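Local coordinates for acyl-ACP thioesterase (Bacteroides thetaiotaomicron, PDB 2ESS), which probably hydrolyses fatty acyl-ACP thioesters in fatty acid biosynthesis and binds calcium, at residues Asn57-Glu68 with Tyr109-Asn120. Sequence-based numbering, arbitrary orientation.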
loop_
_atom_site.group_PDB
_atom_site.type_symbol
_atom_site.label_atom_id
_atom_site.label_comp_id
_atom_site.label_asym_id
_atom_site.label_seq_id
_atom_site.Cartn_x
_atom_site.Cartn_y
_atom_site.Cartn_z
ATOM N N ASN A 57 6.306 23.029 19.086
ATOM C CA ASN A 57 4.856 22.907 19.274
ATOM C C ASN A 57 4.015 23.255 18.059
ATOM O O ASN A 57 2.858 23.682 18.208
ATOM C CB ASN A 57 4.321 23.674 20.498
ATOM C CG ASN A 57 3.225 22.906 21.230
ATOM O OD1 ASN A 57 3.151 21.680 21.146
ATOM N ND2 ASN A 57 2.386 23.625 21.966
ATOM N N TYR A 58 4.605 23.087 16.880
ATOM C CA TYR A 58 3.889 23.209 15.619
ATOM C C TYR A 58 3.871 21.887 14.908
ATOM O O TYR A 58 4.628 20.953 15.259
ATOM C CB TYR A 58 4.548 24.256 14.739
ATOM C CG TYR A 58 4.470 25.591 15.356
ATOM C CD1 TYR A 58 3.298 26.329 15.281
ATOM C CD2 TYR A 58 5.537 26.116 16.060
ATOM C CE1 TYR A 58 3.197 27.561 15.873
ATOM C CE2 TYR A 58 5.437 27.343 16.672
ATOM C CZ TYR A 58 4.270 28.064 16.565
ATOM O OH TYR A 58 4.158 29.297 17.159
ATOM N N THR A 59 2.993 21.779 13.901
ATOM C CA THR A 59 3.088 20.664 12.970
ATOM C C THR A 59 2.589 21.102 11.593
ATOM O O THR A 59 2.055 22.188 11.449
ATOM C CB THR A 59 2.333 19.379 13.438
ATOM O OG1 THR A 59 2.816 18.274 12.690
ATOM C CG2 THR A 59 0.791 19.510 13.225
ATOM N N TRP A 60 2.818 20.257 10.600
ATOM C CA TRP A 60 2.343 20.458 9.242
ATOM C C TRP A 60 1.080 19.657 9.024
ATOM O O TRP A 60 0.998 18.523 9.498
ATOM C CB TRP A 60 3.373 19.928 8.249
ATOM C CG TRP A 60 4.647 20.701 8.178
ATOM C CD1 TRP A 60 5.895 20.243 8.493
ATOM C CD2 TRP A 60 4.822 22.031 7.678
ATOM N NE1 TRP A 60 6.834 21.220 8.250
ATOM C CE2 TRP A 60 6.209 22.315 7.720
ATOM C CE3 TRP A 60 3.953 22.997 7.157
ATOM C CZ2 TRP A 60 6.726 23.550 7.334
ATOM C CZ3 TRP A 60 4.472 24.218 6.751
ATOM C CH2 TRP A 60 5.844 24.485 6.853
ATOM N N VAL A 61 0.112 20.251 8.317
ATOM C CA VAL A 61 -1.077 19.511 7.897
ATOM C C VAL A 61 -1.319 19.736 6.416
ATOM O O VAL A 61 -1.263 20.841 5.938
ATOM C CB VAL A 61 -2.347 19.868 8.720
ATOM C CG1 VAL A 61 -2.233 19.314 10.132
ATOM C CG2 VAL A 61 -2.592 21.362 8.754
ATOM N N LEU A 62 -1.587 18.642 5.708
ATOM C CA LEU A 62 -1.853 18.661 4.285
ATOM C C LEU A 62 -3.276 19.130 4.081
ATOM O O LEU A 62 -4.219 18.506 4.584
ATOM C CB LEU A 62 -1.702 17.261 3.676
ATOM C CG LEU A 62 -1.991 17.102 2.171
ATOM C CD1 LEU A 62 -1.052 17.995 1.324
ATOM C CD2 LEU A 62 -1.845 15.612 1.793
ATOM N N SER A 63 -3.416 20.182 3.281
ATOM C CA SER A 63 -4.710 20.808 3.007
ATOM C C SER A 63 -5.231 20.433 1.615
ATOM O O SER A 63 -6.385 20.094 1.459
ATOM C CB SER A 63 -4.595 22.334 3.122
ATOM O OG SER A 63 -4.071 22.704 4.376
ATOM N N ARG A 64 -4.375 20.542 0.616
ATOM C CA ARG A 64 -4.755 20.320 -0.783
ATOM C C ARG A 64 -3.647 19.556 -1.539
ATOM O O ARG A 64 -2.466 19.738 -1.294
ATOM C CB ARG A 64 -5.009 21.627 -1.505
ATOM C CG ARG A 64 -6.061 22.526 -0.957
ATOM C CD ARG A 64 -6.501 23.603 -2.007
ATOM N NE ARG A 64 -7.508 24.522 -1.438
ATOM C CZ ARG A 64 -8.782 24.196 -1.253
ATOM N NH1 ARG A 64 -9.251 23.000 -1.626
ATOM N NH2 ARG A 64 -9.599 25.065 -0.701
ATOM N N LEU A 65 -4.063 18.714 -2.471
ATOM C CA LEU A 65 -3.159 17.964 -3.357
ATOM C C LEU A 65 -3.764 17.927 -4.756
ATOM O O LEU A 65 -4.930 17.541 -4.887
ATOM C CB LEU A 65 -2.968 16.551 -2.830
ATOM C CG LEU A 65 -2.069 15.592 -3.598
ATOM C CD1 LEU A 65 -0.595 16.135 -3.725
ATOM C CD2 LEU A 65 -2.127 14.234 -2.971
ATOM N N ALA A 66 -3.011 18.357 -5.789
ATOM C CA ALA A 66 -3.443 18.178 -7.198
ATOM C C ALA A 66 -2.312 17.467 -7.920
ATOM O O ALA A 66 -1.154 17.844 -7.772
ATOM C CB ALA A 66 -3.773 19.497 -7.898
ATOM N N ILE A 67 -2.694 16.443 -8.679
ATOM C CA ILE A 67 -1.818 15.594 -9.497
ATOM C C ILE A 67 -2.315 15.662 -10.944
ATOM O O ILE A 67 -3.511 15.513 -11.226
ATOM C CB ILE A 67 -1.825 14.124 -9.020
ATOM C CG1 ILE A 67 -1.438 14.016 -7.541
ATOM C CG2 ILE A 67 -0.859 13.211 -9.869
ATOM C CD1 ILE A 67 -1.742 12.622 -6.913
ATOM N N GLU A 68 -1.421 15.957 -11.869
ATOM C CA GLU A 68 -1.794 15.977 -13.293
ATOM C C GLU A 68 -0.773 15.168 -14.083
ATOM O O GLU A 68 0.438 15.396 -13.949
ATOM C CB GLU A 68 -1.882 17.409 -13.821
ATOM C CG GLU A 68 -2.612 17.547 -15.152
ATOM C CD GLU A 68 -2.898 19.009 -15.533
ATOM O OE1 GLU A 68 -2.864 19.279 -16.752
ATOM O OE2 GLU A 68 -3.146 19.867 -14.635
ATOM N N TYR A 109 2.999 16.188 -12.952
ATOM C CA TYR A 109 3.321 17.168 -11.946
ATOM C C TYR A 109 2.312 17.089 -10.819
ATOM O O TYR A 109 1.230 16.611 -11.010
ATOM C CB TYR A 109 3.299 18.577 -12.507
ATOM C CG TYR A 109 4.319 18.817 -13.541
ATOM C CD1 TYR A 109 5.629 19.087 -13.193
ATOM C CD2 TYR A 109 3.989 18.730 -14.884
ATOM C CE1 TYR A 109 6.605 19.275 -14.183
ATOM C CE2 TYR A 109 4.941 18.908 -15.870
ATOM C CZ TYR A 109 6.236 19.188 -15.511
ATOM O OH TYR A 109 7.144 19.372 -16.505
ATOM N N ALA A 110 2.698 17.570 -9.643
ATOM C CA ALA A 110 1.781 17.699 -8.534
ATOM C C ALA A 110 2.061 18.985 -7.756
ATOM O O ALA A 110 3.202 19.483 -7.728
ATOM C CB ALA A 110 1.810 16.454 -7.626
ATOM N N ARG A 111 0.983 19.519 -7.166
ATOM C CA ARG A 111 1.027 20.678 -6.278
ATOM C C ARG A 111 0.364 20.279 -4.965
ATOM O O ARG A 111 -0.692 19.657 -4.985
ATOM C CB ARG A 111 0.278 21.851 -6.878
ATOM C CG ARG A 111 0.950 22.474 -8.077
ATOM C CD ARG A 111 0.126 23.634 -8.630
ATOM N NE ARG A 111 0.974 24.355 -9.557
ATOM C CZ ARG A 111 1.767 25.368 -9.251
ATOM N NH1 ARG A 111 1.809 25.895 -8.030
ATOM N NH2 ARG A 111 2.524 25.871 -10.199
ATOM N N SER A 112 0.996 20.632 -3.845
ATOM C CA SER A 112 0.472 20.349 -2.498
ATOM C C SER A 112 0.515 21.637 -1.681
ATOM O O SER A 112 1.374 22.510 -1.901
ATOM C CB SER A 112 1.241 19.223 -1.806
ATOM O OG SER A 112 2.626 19.509 -1.597
ATOM N N VAL A 113 -0.456 21.787 -0.786
ATOM C CA VAL A 113 -0.601 23.002 0.038
ATOM C C VAL A 113 -0.713 22.501 1.474
ATOM O O VAL A 113 -1.510 21.613 1.777
ATOM C CB VAL A 113 -1.830 23.858 -0.348
ATOM C CG1 VAL A 113 -1.996 25.094 0.622
ATOM C CG2 VAL A 113 -1.789 24.253 -1.863
ATOM N N TRP A 114 0.158 23.019 2.315
ATOM C CA TRP A 114 0.315 22.538 3.701
ATOM C C TRP A 114 0.105 23.697 4.647
ATOM O O TRP A 114 0.682 24.763 4.442
ATOM C CB TRP A 114 1.739 21.989 3.921
ATOM C CG TRP A 114 2.077 20.849 3.027
ATOM C CD1 TRP A 114 2.427 20.905 1.710
ATOM C CD2 TRP A 114 2.081 19.482 3.384
ATOM N NE1 TRP A 114 2.620 19.658 1.238
ATOM C CE2 TRP A 114 2.434 18.759 2.248
ATOM C CE3 TRP A 114 1.851 18.793 4.583
ATOM C CZ2 TRP A 114 2.566 17.370 2.255
ATOM C CZ3 TRP A 114 1.953 17.418 4.580
ATOM C CH2 TRP A 114 2.303 16.728 3.429
ATOM N N ALA A 115 -0.663 23.492 5.718
ATOM C CA ALA A 115 -0.785 24.513 6.755
ATOM C C ALA A 115 0.201 24.177 7.887
ATOM O O ALA A 115 0.544 23.042 8.083
ATOM C CB ALA A 115 -2.213 24.590 7.319
HETATM N N MSE A 116 0.656 25.186 8.603
HETATM C CA MSE A 116 1.365 24.971 9.877
HETATM C C MSE A 116 0.465 25.377 11.034
HETATM O O MSE A 116 -0.028 26.481 11.049
HETATM C CB MSE A 116 2.638 25.768 9.952
HETATM C CG MSE A 116 3.225 25.694 11.343
HETATM SE SE MSE A 116 5.041 26.266 11.434
HETATM C CE MSE A 116 5.192 27.383 9.469
ATOM N N ILE A 117 0.237 24.485 11.980
ATOM C CA ILE A 117 -0.662 24.794 13.094
ATOM C C ILE A 117 0.039 24.590 14.428
ATOM O O ILE A 117 0.896 23.696 14.568
ATOM C CB ILE A 117 -1.978 23.949 13.062
ATOM C CG1 ILE A 117 -1.726 22.482 13.349
ATOM C CG2 ILE A 117 -2.689 24.063 11.698
ATOM C CD1 ILE A 117 -2.934 21.793 13.920
ATOM N N ASN A 118 -0.332 25.429 15.390
ATOM C CA ASN A 118 0.090 25.267 16.765
ATOM C C ASN A 118 -0.597 24.048 17.358
ATOM O O ASN A 118 -1.810 23.871 17.210
ATOM C CB ASN A 118 -0.234 26.531 17.554
ATOM C CG ASN A 118 0.256 26.458 18.973
ATOM O OD1 ASN A 118 -0.301 25.747 19.781
ATOM N ND2 ASN A 118 1.306 27.178 19.271
ATOM N N LEU A 119 0.164 23.177 18.012
ATOM C CA LEU A 119 -0.414 21.933 18.550
ATOM C C LEU A 119 -1.230 22.088 19.860
ATOM O O LEU A 119 -1.993 21.195 20.229
ATOM C CB LEU A 119 0.684 20.902 18.779
ATOM C CG LEU A 119 1.397 20.318 17.583
ATOM C CD1 LEU A 119 2.561 19.402 18.104
ATOM C CD2 LEU A 119 0.467 19.529 16.637
ATOM N N ASN A 120 -1.059 23.175 20.583
ATOM C CA ASN A 120 -1.845 23.369 21.790
ATOM C C ASN A 120 -3.260 23.832 21.450
ATOM O O ASN A 120 -4.247 23.318 21.987
ATOM C CB ASN A 120 -1.212 24.391 22.729
ATOM C CG ASN A 120 -0.184 23.767 23.682
ATOM O OD1 ASN A 120 0.238 22.622 23.512
ATOM N ND2 ASN A 120 0.230 24.537 24.681
HETATM O O HOH W 1 2.905 26.658 21.770
#
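Tyr109 and Glu68 exchange two backbone hydrogen bonds at one end of a long antiparallel strand pair, while the carboxylate of Glu68 reaches on to a salt bridge with Arg201. Ala110 sets its CB 4.1 Å from Ile67 CG1, on the face that also carries Leu65 and Ser112. From the other face the guanidinium of Arg111 leads away from Ala66, its hydrogen-bonded partner, to Glu86 and the carbonyls of Cys144 and Ile146. At Val113 the register slips by one: its O accepts from Ser63 N at 2.8 Å and, over a longer 3.3 Å, from Arg64 N, an example of how a classic beta bulge lets one strand carry an extra residue against its neighbour. The pair belongs to the N-terminal hotdog domain, where strand 58-69 also bonds to strand 199-206, joining the two halves of the continuous sheet. Just past the bulge, Leu62 CD1 sits over one face of the Trp114 indole, 3.9 Å from the centroid of the six-membered ring, a CH-pi contact. The ring's rotation is further fixed by NE1, whose hydrogen bond to Ser112 OG runs near the indole plane; a leucine in place of Trp114 would probably leave Ser112 OG without this donor and Leu62 CD1 without its aromatic face. Ala115 and Val61 exchange two backbone hydrogen bonds. Met116, a selenomethionine, starts out anti to its own N (chi1 171°) and bends at chi3, with SE oblique to the Tyr58 ring, a Met-aromatic contact, and CE 4.0 Å from Trp60 CH2. Ile117 runs alongside Thr59, whose CG2 is pressed to 3.4 Å from Leu119 CD2. Leu119 N bonds to Asn57 O. Asn57 ND2 approaches Asn120 OD1 from above its carbonyl plane (2.8 Å), and a water accepts from both Asn57 ND2 and Asn118 ND2.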